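Long-range contacts in Anapc5 protein (Xenopus laevis, PDB 5BPZ), which is a subunit of the anaphase-promoting complex (APC/C) and probably helps hold together this large ubiquitin ligase of the cell cycle: residues Asn47-Leu52 and Cys84-Ser89; Pro32-Val37 and Gly68-Leu73; Val39-Met44 and Arg57-Ile62. All blocks are in the same frame, centred on the assembly; numbering follows the deposited sequence.

Contact 1 of 3, residues Asn47-Leu52 and Cys84-Ser89; sequences NTKISL and CPNVSS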
ATOM      1  N   ASN A  47      -8.511   7.954  -7.403  1.00 35.80           N
ATOM      2  CA  ASN A  47      -9.255   7.430  -8.558  1.00 35.39           C
ATOM      3  C   ASN A  47     -10.216   8.468  -9.175  1.00 36.51           C
ATOM      4  O   ASN A  47     -11.194   8.860  -8.551  1.00 34.79           O
ATOM      5  CB  ASN A  47      -9.994   6.140  -8.170  1.00 37.72           C
ATOM      6  CG  ASN A  47     -10.516   5.295  -9.314  1.00 59.28           C
ATOM      7  OD1 ASN A  47     -10.604   5.719 -10.474  1.00 42.75           O
ATOM      8  ND2 ASN A  47     -10.930   4.074  -8.985  1.00 55.61           N
ATOM      9  N   THR A  48      -9.904   8.922 -10.386  1.00 32.70           N
ATOM     10  CA  THR A  48     -10.695   9.931 -11.100  1.00 33.53           C
ATOM     11  C   THR A  48     -11.896   9.325 -11.867  1.00 38.15           C
ATOM     12  O   THR A  48     -12.685  10.071 -12.439  1.00 38.36           O
ATOM     13  CB  THR A  48      -9.786  10.715 -12.071  1.00 41.71           C
ATOM     14  OG1 THR A  48      -9.276   9.803 -13.045  1.00 44.41           O
ATOM     15  CG2 THR A  48      -8.630  11.443 -11.364  1.00 38.81           C
ATOM     16  N   LYS A  49     -12.021   7.989 -11.894  1.00 36.53           N
ATOM     17  CA  LYS A  49     -13.055   7.307 -12.678  1.00 37.77           C
ATOM     18  C   LYS A  49     -14.268   6.841 -11.874  1.00 41.79           C
ATOM     19  O   LYS A  49     -15.223   6.333 -12.468  1.00 43.53           O
ATOM     20  CB  LYS A  49     -12.442   6.148 -13.477  1.00 41.83           C
ATOM     21  CG  LYS A  49     -11.408   6.617 -14.503  1.00 53.56           C
ATOM     22  CD  LYS A  49     -10.885   5.470 -15.329  1.00 64.02           C
ATOM     23  CE  LYS A  49      -9.792   5.920 -16.265  1.00 75.62           C
ATOM     24  NZ  LYS A  49      -9.217   4.779 -17.024  1.00 85.78           N
ATOM     25  N   ILE A  50     -14.270   7.057 -10.550  1.00 36.98           N
ATOM     26  CA  ILE A  50     -15.407   6.726  -9.688  1.00 36.93           C
ATOM     27  C   ILE A  50     -15.753   7.911  -8.790  1.00 38.06           C
ATOM     28  O   ILE A  50     -14.888   8.732  -8.471  1.00 35.92           O
ATOM     29  CB  ILE A  50     -15.261   5.388  -8.903  1.00 41.56           C
ATOM     30  CG1 ILE A  50     -14.194   5.477  -7.802  1.00 41.78           C
ATOM     31  CG2 ILE A  50     -15.025   4.176  -9.843  1.00 43.78           C
ATOM     32  CD1 ILE A  50     -14.380   4.463  -6.721  1.00 49.61           C
ATOM     33  N   SER A  51     -17.024   8.013  -8.413  1.00 34.63           N
ATOM     34  CA  SER A  51     -17.525   9.097  -7.575  1.00 34.41           C
ATOM     35  C   SER A  51     -17.045   8.945  -6.125  1.00 39.04           C
ATOM     36  O   SER A  51     -16.627   7.851  -5.721  1.00 38.92           O
ATOM     37  CB  SER A  51     -19.050   9.092  -7.606  1.00 35.97           C
ATOM     38  OG  SER A  51     -19.554   7.928  -6.979  1.00 38.85           O
ATOM     39  N   LEU A  52     -17.161  10.021  -5.335  1.00 34.88           N
ATOM     40  CA  LEU A  52     -16.813  10.003  -3.910  1.00 35.55           C
ATOM     41  C   LEU A  52     -17.704   8.987  -3.133  1.00 40.06           C
ATOM     42  O   LEU A  52     -17.212   8.278  -2.252  1.00 39.93           O
ATOM     43  CB  LEU A  52     -16.921  11.413  -3.312  1.00 35.83           C
ATOM     44  CG  LEU A  52     -16.432  11.599  -1.869  1.00 41.82           C
ATOM     45  CD1 LEU A  52     -14.960  11.144  -1.694  1.00 42.34           C
ATOM     46  CD2 LEU A  52     -16.627  13.023  -1.416  1.00 42.30           C
ATOM     47  N   CYS A  84     -11.864  -3.225  -7.579  1.00 59.63           N
ATOM     48  CA  CYS A  84     -11.384  -1.958  -8.142  1.00 59.78           C
ATOM     49  C   CYS A  84     -10.529  -2.285  -9.396  1.00 59.38           C
ATOM     50  O   CYS A  84      -9.299  -2.226  -9.317  1.00 54.76           O
ATOM     51  CB  CYS A  84     -10.571  -1.177  -7.108  1.00 58.89           C
ATOM     52  SG  CYS A  84     -11.336  -1.026  -5.471  1.00 62.60           S
ATOM     53  N   PRO A  85     -11.127  -2.683 -10.542  1.00 58.62           N
ATOM     54  CA  PRO A  85     -10.300  -3.067 -11.709  1.00 59.52           C
ATOM     55  C   PRO A  85      -9.336  -1.999 -12.231  1.00 62.59           C
ATOM     56  O   PRO A  85      -8.264  -2.353 -12.723  1.00 61.72           O
ATOM     57  CB  PRO A  85     -11.333  -3.468 -12.764  1.00 65.70           C
ATOM     58  CG  PRO A  85     -12.575  -3.762 -12.004  1.00 70.36           C
ATOM     59  CD  PRO A  85     -12.566  -2.823 -10.845  1.00 63.28           C
ATOM     60  N   ASN A  86      -9.697  -0.706 -12.080  1.00 60.07           N
ATOM     61  CA  ASN A  86      -8.885   0.446 -12.488  1.00 61.00           C
ATOM     62  C   ASN A  86      -7.574   0.517 -11.688  1.00 61.15           C
ATOM     63  O   ASN A  86      -6.491   0.377 -12.270  1.00 62.76           O
ATOM     64  CB  ASN A  86      -9.649   1.776 -12.300  1.00 62.70           C
ATOM     65  CG  ASN A  86     -11.068   1.841 -12.822  1.00 91.96           C
ATOM     66  OD1 ASN A  86     -11.331   1.688 -14.020  1.00 96.07           O
ATOM     67  ND2 ASN A  86     -12.001   2.193 -11.946  1.00 77.05           N
ATOM     68  N   VAL A  87      -7.688   0.685 -10.352  1.00 51.68           N
ATOM     69  CA  VAL A  87      -6.572   0.911  -9.432  1.00 47.75           C
ATOM     70  C   VAL A  87      -5.634  -0.296  -9.271  1.00 47.57           C
ATOM     71  O   VAL A  87      -4.502  -0.070  -8.878  1.00 45.21           O
ATOM     72  CB  VAL A  87      -6.979   1.494  -8.036  1.00 49.41           C
ATOM     73  CG1 VAL A  87      -7.918   2.686  -8.165  1.00 50.96           C
ATOM     74  CG2 VAL A  87      -7.554   0.445  -7.105  1.00 47.21           C
ATOM     75  N   SER A  88      -6.067  -1.541  -9.552  1.00 45.00           N
ATOM     76  CA  SER A  88      -5.203  -2.730  -9.411  1.00 43.83           C
ATOM     77  C   SER A  88      -3.843  -2.572 -10.107  1.00 47.67           C
ATOM     78  O   SER A  88      -2.806  -2.819  -9.479  1.00 45.61           O
ATOM     79  CB  SER A  88      -5.912  -3.988  -9.899  1.00 49.19           C
ATOM     80  OG  SER A  88      -6.253  -3.874 -11.271  1.00 66.16           O
ATOM     81  N   SER A  89      -3.853  -2.092 -11.373  1.00 45.79           N
ATOM     82  CA  SER A  89      -2.647  -1.860 -12.164  1.00 46.46           C
ATOM     83  C   SER A  89      -1.846  -0.709 -11.599  1.00 47.78           C
ATOM     84  O   SER A  89      -0.624  -0.805 -11.526  1.00 48.12           O
ATOM     85  CB  SER A  89      -2.997  -1.593 -13.629  1.00 55.11           C
ATOM     86  OG  SER A  89      -3.520  -2.752 -14.256  1.00 67.26           O
TER
HETATM   87  O   HOH W   1     -12.010   0.970  -9.431  1.00 42.97           O

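Contact 2 of 3, residues Pro32-Val37 and Gly68-Leu73; sequences PYKISV and GPDMTL. With EDO (1,2-ethanediol), chain B.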
ATOM      1  N   PRO A  32       6.230  -5.106   3.679  1.00 41.77           N
ATOM      2  CA  PRO A  32       5.898  -4.753   2.279  1.00 39.41           C
ATOM      3  C   PRO A  32       4.415  -4.934   1.904  1.00 40.32           C
ATOM      4  O   PRO A  32       3.915  -4.180   1.069  1.00 38.79           O
ATOM      5  CB  PRO A  32       6.807  -5.659   1.447  1.00 40.90           C
ATOM      6  CG  PRO A  32       7.877  -6.114   2.365  1.00 46.68           C
ATOM      7  CD  PRO A  32       7.297  -6.132   3.737  1.00 43.13           C
ATOM      8  N   TYR A  33       3.700  -5.892   2.537  1.00 36.17           N
ATOM      9  CA  TYR A  33       2.260  -6.073   2.311  1.00 35.20           C
ATOM     10  C   TYR A  33       1.489  -4.836   2.816  1.00 37.54           C
ATOM     11  O   TYR A  33       0.584  -4.350   2.128  1.00 35.60           O
ATOM     12  CB  TYR A  33       1.726  -7.344   3.011  1.00 36.60           C
ATOM     13  CG  TYR A  33       0.215  -7.374   3.092  1.00 37.61           C
ATOM     14  CD1 TYR A  33      -0.558  -7.673   1.971  1.00 38.22           C
ATOM     15  CD2 TYR A  33      -0.447  -7.043   4.271  1.00 38.97           C
ATOM     16  CE1 TYR A  33      -1.947  -7.655   2.027  1.00 37.48           C
ATOM     17  CE2 TYR A  33      -1.841  -7.017   4.335  1.00 39.64           C
ATOM     18  CZ  TYR A  33      -2.586  -7.340   3.214  1.00 42.29           C
ATOM     19  OH  TYR A  33      -3.956  -7.317   3.261  1.00 40.89           O
ATOM     20  N   LYS A  34       1.841  -4.356   4.032  1.00 34.33           N
ATOM     21  CA  LYS A  34       1.209  -3.196   4.675  1.00 34.25           C
ATOM     22  C   LYS A  34       1.428  -1.935   3.837  1.00 37.03           C
ATOM     23  O   LYS A  34       0.508  -1.135   3.719  1.00 36.06           O
ATOM     24  CB  LYS A  34       1.735  -2.991   6.109  1.00 38.47           C
ATOM     25  CG  LYS A  34       1.407  -4.127   7.076  1.00 51.24           C
ATOM     26  CD  LYS A  34       0.142  -3.884   7.884  1.00 61.69           C
ATOM     27  CE  LYS A  34       0.180  -4.557   9.239  1.00 74.45           C
ATOM     28  NZ  LYS A  34       0.138  -6.040   9.144  1.00 88.95           N
ATOM     29  N   ILE A  35       2.628  -1.794   3.220  1.00 34.18           N
ATOM     30  CA  ILE A  35       3.007  -0.687   2.323  1.00 33.67           C
ATOM     31  C   ILE A  35       2.099  -0.722   1.089  1.00 34.76           C
ATOM     32  O   ILE A  35       1.559   0.309   0.674  1.00 34.79           O
ATOM     33  CB  ILE A  35       4.516  -0.777   1.948  1.00 36.90           C
ATOM     34  CG1 ILE A  35       5.410  -0.438   3.173  1.00 38.36           C
ATOM     35  CG2 ILE A  35       4.856   0.128   0.758  1.00 37.31           C
ATOM     36  CD1 ILE A  35       6.952  -0.840   3.012  1.00 39.15           C
ATOM     37  N   SER A  36       1.897  -1.925   0.547  1.00 29.31           N
ATOM     38  CA  SER A  36       1.046  -2.187  -0.612  1.00 27.89           C
ATOM     39  C   SER A  36      -0.419  -1.813  -0.332  1.00 31.68           C
ATOM     40  O   SER A  36      -1.108  -1.289  -1.206  1.00 30.65           O
ATOM     41  CB  SER A  36       1.195  -3.643  -1.028  1.00 28.86           C
ATOM     42  OG  SER A  36       2.563  -3.917  -1.293  1.00 33.80           O
ATOM     43  N   VAL A  37      -0.868  -2.018   0.911  1.00 30.60           N
ATOM     44  CA  VAL A  37      -2.212  -1.640   1.365  1.00 30.27           C
ATOM     45  C   VAL A  37      -2.316  -0.100   1.437  1.00 34.74           C
ATOM     46  O   VAL A  37      -3.318   0.466   1.000  1.00 33.76           O
ATOM     47  CB  VAL A  37      -2.612  -2.353   2.677  1.00 34.04           C
ATOM     48  CG1 VAL A  37      -3.940  -1.820   3.209  1.00 33.62           C
ATOM     49  CG2 VAL A  37      -2.702  -3.863   2.455  1.00 34.00           C
ATOM     50  N   GLY A  68      -6.569  -8.164   8.243  1.00 54.48           N
ATOM     51  CA  GLY A  68      -6.107  -9.526   8.000  1.00 54.96           C
ATOM     52  C   GLY A  68      -4.609  -9.762   8.047  1.00 57.68           C
ATOM     53  O   GLY A  68      -3.833  -8.832   8.298  1.00 56.90           O
ATOM     54  N   PRO A  69      -4.171 -11.021   7.809  1.00 53.33           N
ATOM     55  CA  PRO A  69      -2.723 -11.299   7.813  1.00 52.39           C
ATOM     56  C   PRO A  69      -2.069 -10.914   6.489  1.00 51.22           C
ATOM     57  O   PRO A  69      -2.768 -10.620   5.520  1.00 47.64           O
ATOM     58  CB  PRO A  69      -2.642 -12.805   8.084  1.00 56.97           C
ATOM     59  CG  PRO A  69      -3.984 -13.357   7.720  1.00 62.71           C
ATOM     60  CD  PRO A  69      -4.955 -12.228   7.475  1.00 56.32           C
ATOM     61  N   ASP A  70      -0.723 -10.897   6.455  1.00 47.06           N
ATOM     62  CA  ASP A  70       0.051 -10.560   5.259  1.00 43.73           C
ATOM     63  C   ASP A  70      -0.156 -11.607   4.180  1.00 45.04           C
ATOM     64  O   ASP A  70      -0.317 -12.788   4.483  1.00 46.43           O
ATOM     65  CB  ASP A  70       1.555 -10.460   5.593  1.00 46.47           C
ATOM     66  CG  ASP A  70       2.006  -9.166   6.262  1.00 54.01           C
ATOM     67  OD1 ASP A  70       1.157  -8.481   6.882  1.00 51.98           O
ATOM     68  OD2 ASP A  70       3.207  -8.855   6.186  1.00 62.31           O
ATOM     69  N   MET A  71      -0.174 -11.167   2.926  1.00 38.17           N
ATOM     70  CA  MET A  71      -0.299 -12.056   1.773  1.00 37.28           C
ATOM     71  C   MET A  71       0.695 -11.587   0.709  1.00 39.40           C
ATOM     72  O   MET A  71       1.224 -10.490   0.826  1.00 37.88           O
ATOM     73  CB  MET A  71      -1.753 -12.070   1.236  1.00 38.42           C
ATOM     74  CG  MET A  71      -2.167 -10.769   0.564  1.00 38.46           C
ATOM     75  SD  MET A  71      -3.900 -10.673   0.055  1.00 41.25           S
ATOM     76  CE  MET A  71      -4.734 -11.005   1.593  1.00 38.74           C
ATOM     77  N   THR A  72       0.947 -12.409  -0.317  1.00 36.86           N
ATOM     78  CA  THR A  72       1.856 -12.052  -1.410  1.00 35.44           C
ATOM     79  C   THR A  72       1.263 -10.881  -2.229  1.00 37.33           C
ATOM     80  O   THR A  72       0.044 -10.668  -2.215  1.00 36.06           O
ATOM     81  CB  THR A  72       2.070 -13.272  -2.331  1.00 37.70           C
ATOM     82  OG1 THR A  72       0.851 -13.577  -2.993  1.00 38.48           O
ATOM     83  CG2 THR A  72       2.631 -14.497  -1.602  1.00 38.20           C
ATOM     84  N   LEU A  73       2.118 -10.155  -2.975  1.00 32.57           N
ATOM     85  CA  LEU A  73       1.652  -9.082  -3.847  1.00 31.42           C
ATOM     86  C   LEU A  73       0.659  -9.643  -4.917  1.00 36.08           C
ATOM     87  O   LEU A  73      -0.332  -8.996  -5.227  1.00 35.77           O
ATOM     88  CB  LEU A  73       2.843  -8.383  -4.534  1.00 31.16           C
ATOM     89  CG  LEU A  73       2.511  -7.183  -5.440  1.00 34.30           C
ATOM     90  CD1 LEU A  73       1.721  -6.120  -4.701  1.00 32.65           C
ATOM     91  CD2 LEU A  73       3.776  -6.585  -6.023  1.00 35.74           C
TER
HETATM   92  C1  EDO B 201       4.973 -11.822  -3.893  1.00 47.09           C
HETATM   93  O1  EDO B 201       4.914 -10.618  -3.172  1.00 42.96           O
HETATM   94  C2  EDO B 201       3.927 -11.884  -5.001  1.00 48.88           C
HETATM   95  O2  EDO B 201       3.938 -13.153  -5.593  1.00 53.14           O
HETATM   96  O   HOH W   2       4.806  -8.445   3.573  1.00 39.54           O
HETATM   97  O   HOH W   3      -5.043  -9.444   4.741  1.00 44.54           O

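Contact 3 of 3, residues Val39-Met44 and Arg57-Ile62; sequences VLLSEM and RLNKQI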
ATOM      1  N   VAL A  39      -0.503   1.976  -0.417  1.00 33.39           N
ATOM      2  CA  VAL A  39      -0.488   2.324  -1.852  1.00 32.40           C
ATOM      3  C   VAL A  39      -1.930   2.175  -2.387  1.00 35.62           C
ATOM      4  O   VAL A  39      -2.423   3.066  -3.081  1.00 35.65           O
ATOM      5  CB  VAL A  39       0.520   1.437  -2.647  1.00 35.58           C
ATOM      6  CG1 VAL A  39       0.283   1.521  -4.154  1.00 34.85           C
ATOM      7  CG2 VAL A  39       1.969   1.795  -2.307  1.00 36.28           C
ATOM      8  N   LEU A  40      -2.601   1.060  -2.038  1.00 30.49           N
ATOM      9  CA  LEU A  40      -3.979   0.820  -2.432  1.00 30.13           C
ATOM     10  C   LEU A  40      -4.921   1.900  -1.877  1.00 33.79           C
ATOM     11  O   LEU A  40      -5.748   2.424  -2.627  1.00 31.58           O
ATOM     12  CB  LEU A  40      -4.431  -0.587  -2.027  1.00 30.30           C
ATOM     13  CG  LEU A  40      -5.927  -0.895  -2.122  1.00 34.61           C
ATOM     14  CD1 LEU A  40      -6.419  -0.852  -3.562  1.00 34.72           C
ATOM     15  CD2 LEU A  40      -6.230  -2.221  -1.497  1.00 34.81           C
ATOM     16  N   LEU A  41      -4.768   2.254  -0.591  1.00 32.17           N
ATOM     17  CA  LEU A  41      -5.599   3.291   0.021  1.00 33.81           C
ATOM     18  C   LEU A  41      -5.366   4.631  -0.661  1.00 37.32           C
ATOM     19  O   LEU A  41      -6.329   5.325  -0.980  1.00 37.67           O
ATOM     20  CB  LEU A  41      -5.368   3.387   1.536  1.00 35.30           C
ATOM     21  CG  LEU A  41      -5.917   2.222   2.367  1.00 40.57           C
ATOM     22  CD1 LEU A  41      -5.298   2.224   3.776  1.00 41.66           C
ATOM     23  CD2 LEU A  41      -7.445   2.260   2.437  1.00 42.56           C
ATOM     24  N   SER A  42      -4.104   4.942  -0.979  1.00 34.45           N
ATOM     25  CA  SER A  42      -3.741   6.175  -1.679  1.00 35.13           C
ATOM     26  C   SER A  42      -4.362   6.225  -3.088  1.00 39.29           C
ATOM     27  O   SER A  42      -5.000   7.224  -3.439  1.00 38.30           O
ATOM     28  CB  SER A  42      -2.228   6.315  -1.752  1.00 38.57           C
ATOM     29  OG  SER A  42      -1.859   7.506  -2.422  1.00 46.72           O
ATOM     30  N   GLU A  43      -4.196   5.131  -3.872  1.00 34.99           N
ATOM     31  CA  GLU A  43      -4.729   5.006  -5.225  1.00 34.51           C
ATOM     32  C   GLU A  43      -6.247   5.035  -5.261  1.00 38.80           C
ATOM     33  O   GLU A  43      -6.824   5.556  -6.217  1.00 38.68           O
ATOM     34  CB  GLU A  43      -4.174   3.761  -5.939  1.00 35.60           C
ATOM     35  CG  GLU A  43      -2.690   3.871  -6.290  1.00 45.20           C
ATOM     36  CD  GLU A  43      -2.274   5.146  -7.000  1.00 62.51           C
ATOM     37  OE1 GLU A  43      -2.886   5.474  -8.044  1.00 51.06           O
ATOM     38  OE2 GLU A  43      -1.362   5.838  -6.490  1.00 55.10           O
ATOM     39  N   MET A  44      -6.894   4.514  -4.213  1.00 36.44           N
ATOM     40  CA  MET A  44      -8.351   4.527  -4.123  1.00 36.82           C
ATOM     41  C   MET A  44      -8.876   5.956  -3.957  1.00 38.96           C
ATOM     42  O   MET A  44      -9.853   6.312  -4.605  1.00 38.52           O
ATOM     43  CB  MET A  44      -8.842   3.639  -2.976  1.00 39.74           C
ATOM     44  CG  MET A  44      -8.999   2.196  -3.374  1.00 44.70           C
ATOM     45  SD  MET A  44      -9.168   1.114  -1.931  1.00 50.34           S
ATOM     46  CE  MET A  44     -10.927   1.364  -1.571  1.00 47.98           C
ATOM     47  N   ARG A  57     -17.984   3.438  -0.489  1.00 44.14           N
ATOM     48  CA  ARG A  57     -18.466   2.055  -0.533  1.00 45.74           C
ATOM     49  C   ARG A  57     -17.266   1.119  -0.648  1.00 51.42           C
ATOM     50  O   ARG A  57     -17.180   0.154   0.102  1.00 53.26           O
ATOM     51  CB  ARG A  57     -19.414   1.824  -1.725  1.00 43.74           C
ATOM     52  CG  ARG A  57     -20.738   2.572  -1.651  1.00 51.01           C
ATOM     53  CD  ARG A  57     -21.691   2.138  -2.756  1.00 52.43           C
ATOM     54  NE  ARG A  57     -22.939   2.906  -2.723  1.00 54.71           N
ATOM     55  CZ  ARG A  57     -23.418   3.617  -3.741  1.00 63.17           C
ATOM     56  NH1 ARG A  57     -22.768   3.657  -4.897  1.00 52.02           N
ATOM     57  NH2 ARG A  57     -24.550   4.292  -3.609  1.00 53.10           N
ATOM     58  N   LEU A  58     -16.328   1.423  -1.565  1.00 47.73           N
ATOM     59  CA  LEU A  58     -15.125   0.620  -1.782  1.00 48.01           C
ATOM     60  C   LEU A  58     -14.202   0.556  -0.565  1.00 53.95           C
ATOM     61  O   LEU A  58     -13.611  -0.496  -0.323  1.00 54.49           O
ATOM     62  CB  LEU A  58     -14.368   1.072  -3.030  1.00 46.59           C
ATOM     63  CG  LEU A  58     -15.006   0.695  -4.362  1.00 52.34           C
ATOM     64  CD1 LEU A  58     -14.211   1.248  -5.496  1.00 51.81           C
ATOM     65  CD2 LEU A  58     -15.147  -0.817  -4.520  1.00 55.55           C
ATOM     66  N   ASN A  59     -14.109   1.655   0.221  1.00 49.07           N
ATOM     67  CA  ASN A  59     -13.316   1.708   1.454  1.00 48.29           C
ATOM     68  C   ASN A  59     -13.868   0.748   2.513  1.00 54.45           C
ATOM     69  O   ASN A  59     -13.098   0.272   3.348  1.00 54.33           O
ATOM     70  CB  ASN A  59     -13.235   3.133   2.019  1.00 50.68           C
ATOM     71  CG  ASN A  59     -12.161   3.998   1.396  1.00 77.53           C
ATOM     72  OD1 ASN A  59     -12.434   5.100   0.906  1.00 85.40           O
ATOM     73  ND2 ASN A  59     -10.912   3.538   1.412  1.00 57.67           N
ATOM     74  N   LYS A  60     -15.196   0.464   2.478  1.00 52.35           N
ATOM     75  CA  LYS A  60     -15.847  -0.482   3.389  1.00 53.70           C
ATOM     76  C   LYS A  60     -15.483  -1.917   2.959  1.00 55.98           C
ATOM     77  O   LYS A  60     -15.186  -2.760   3.805  1.00 56.04           O
ATOM     78  CB  LYS A  60     -17.385  -0.318   3.367  1.00 59.35           C
ATOM     79  CG  LYS A  60     -17.908   1.040   3.830  1.00 79.79           C
ATOM     80  CD  LYS A  60     -19.400   1.180   3.526  1.00 94.24           C
ATOM     81  CE  LYS A  60     -19.921   2.591   3.689  1.00107.37           C
ATOM     82  NZ  LYS A  60     -20.165   2.941   5.114  1.00117.01           N
ATOM     83  N   GLN A  61     -15.523  -2.184   1.644  1.00 51.63           N
ATOM     84  CA  GLN A  61     -15.232  -3.488   1.049  1.00 52.28           C
ATOM     85  C   GLN A  61     -13.770  -3.918   1.278  1.00 54.46           C
ATOM     86  O   GLN A  61     -13.496  -5.114   1.396  1.00 54.43           O
ATOM     87  CB  GLN A  61     -15.585  -3.451  -0.456  1.00 54.59           C
ATOM     88  CG  GLN A  61     -15.562  -4.805  -1.173  1.00 76.59           C
ATOM     89  CD  GLN A  61     -16.287  -4.790  -2.499  1.00105.40           C
ATOM     90  OE1 GLN A  61     -16.103  -3.901  -3.338  1.00101.58           O
ATOM     91  NE2 GLN A  61     -17.122  -5.796  -2.727  1.00102.56           N
ATOM     92  N   ILE A  62     -12.856  -2.935   1.386  1.00 49.83           N
ATOM     93  CA  ILE A  62     -11.413  -3.125   1.536  1.00 48.04           C
ATOM     94  C   ILE A  62     -10.962  -3.391   2.987  1.00 50.79           C
ATOM     95  O   ILE A  62      -9.879  -3.954   3.166  1.00 49.93           O
ATOM     96  CB  ILE A  62     -10.688  -1.901   0.871  1.00 50.26           C
ATOM     97  CG1 ILE A  62      -9.926  -2.330  -0.396  1.00 49.98           C
ATOM     98  CG2 ILE A  62      -9.805  -1.068   1.820  1.00 49.53           C
ATOM     99  CD1 ILE A  62     -10.821  -2.886  -1.538  1.00 55.25           C
TER

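Contact 1 of 3, residues Asn47-Leu52 and Cys84-Ser89
Asn47 lays its side-chain amide against Val87, with ND2 3.4 Å from Val87 CG1, and the same amide turns nearly square to that of Asn86. The two amide planes stand 80° apart, and Asn47 ND2 and Asn86 ND2 come within 3.7 Å without bonding. Instead both offer N-H to one water, in two weak bonds: Asn86 ND2 is 2.8 Å from it and Asn47 ND2 3.3 Å. Asn47 reaches this place because its CG is anti to the backbone N (chi1 -165°), beside the carbonyl carbon. Its other amide atom is used at home. Asn47 OD1 accepts from Lys49 N at 3.0 Å, the donor standing above the carbonyl plane, and this bond closes an Asx turn that limits how the amide can rotate.

The turn sits in the loop joining helix 32-46 to helix 52-67, in an all-helical domain, and the contact sets that loop beside the first turn of helix 85-99. At the loop's far end Ser51 is the N-cap of helix 52-67, its hydroxyl capping a backbone N just beyond and its own N bonding to OE1 of Glu54.

Lys49 carries an extended chain past Asn86, its CD 4.0 Å from Asn86 OD1, so aliphatic carbon rather than the ammonium meets the amide oxygen. Ile50 lies more loosely by the nitrogen branch, CG2 4.2 Å from Asn86 ND2. Within the same helix start, Ser88 OG donates back to Pro85 O at 2.9 Å.

Contact 2 of 3, residues Pro32-Val37 and Gly68-Leu73
Tyr33 and Asp70 bring their CA atoms to 5.8 Å where the loop 68-73, which has no regular structure, passes over the first turn of helix 32-46. The motif is a helix-to-helix connection, between helices 52-67 and 73-83 of an all-helical domain, laid across an aromatic side chain. Asp70 CA makes a CH-pi contact over one face, 4.0 Å from the centroid of the Tyr33 ring, and Met71 N lies over the same face, while Val37 CG2 covers the opposite one. Met71 CG packs 3.4 Å from Tyr33 CE1, and its sulfur comes obliquely toward the ring as a Met-aromatic contact. Tyr33 OH is held by Leu65 O and by a water that also donates to Pro69 O. A leucine in place of Tyr33 would probably leave Leu65 O and that water without their hydroxyl partner, and the loop without its flat support. Lys34, bent at chi2 (-95°), crosses Asp70 at about a right angle to make a weak, 3.5 Å salt bridge from NZ to Asp70 OD1; Asp70 OD2 bonds to Thr31. At the loop's end, Leu73 N donates to O1 of a bound 1,2-ethanediol at 2.8 Å.

Contact 3 of 3, residues Val39-Met44 and Arg57-Ile62
Met44 drives its thioether into the opposing helix, with CE 3.5 Å from Leu58 O and 3.7 Å from Leu58 CB. The contact joins the two arms of an alpha-alpha hairpin: helices 32-46 and 52-67 follow one another in the chain and run antiparallel, the axes of segments 39-44 and 57-62 making 166° at a closest approach of 11.3 Å.

The sulfur itself meets Ile62, side chain to side chain and tip to tip, with Met44 SD 3.8 Å from Ile62 CG1. The bend at chi3 (81°) turns the methyl aside from the otherwise extended chain, so that SD faces Ile62 while CE rests chiefly on the backbone at Leu58 and Asn59. Ile62 is also approached by two leucines. Leu40 brings CD2 to 3.9 Å from Ile62 CG1, crossing it at a slant, and Leu41 slides past in the opposite direction, its CD2 4.1 Å from Ile62 CG2. Between these neighbours the first torsion of Ile62 (chi1 -112°) lies away from a staggered value. Asn59 fills in beside Leu41 and the Met44 methyl. Across the two segments the contact is made by packing, with no hydrogen bond.

Further out, Leu40 rests on Val80 and Val87, and Ile62 on Cys83, so helices 73-83 and 85-99 back the hairpin. Leu58 is touched by Ile50 and Cys84. Glu43 makes a salt bridge with Arg94 that links helix 32-46 to helix 85-99. Inside helix 32-46, Met44 N donates to Leu40 O at 2.9 Å.

In the fold
Contacts 2 and 3 share helix 32-46, at its start and its later turns, and contact 1 takes the loop that follows. Along the chain both segments of contact 3 fall between those of contact 2, while contact 1 alternates with both. The centres of contacts 1 and 3 lie about 9 Å apart and the two touch, Val87 packing against the Glu43 carbonyl; contact 2 sits about 14 Å from contact 3 and about 20 Å from contact 1, centre to centre. Between them they join helix 32-46 and the loop after it to helix 52-67, the 68-73 loop and helix 85-99 in an all-helical domain, consistent with a structural part in the APC/C.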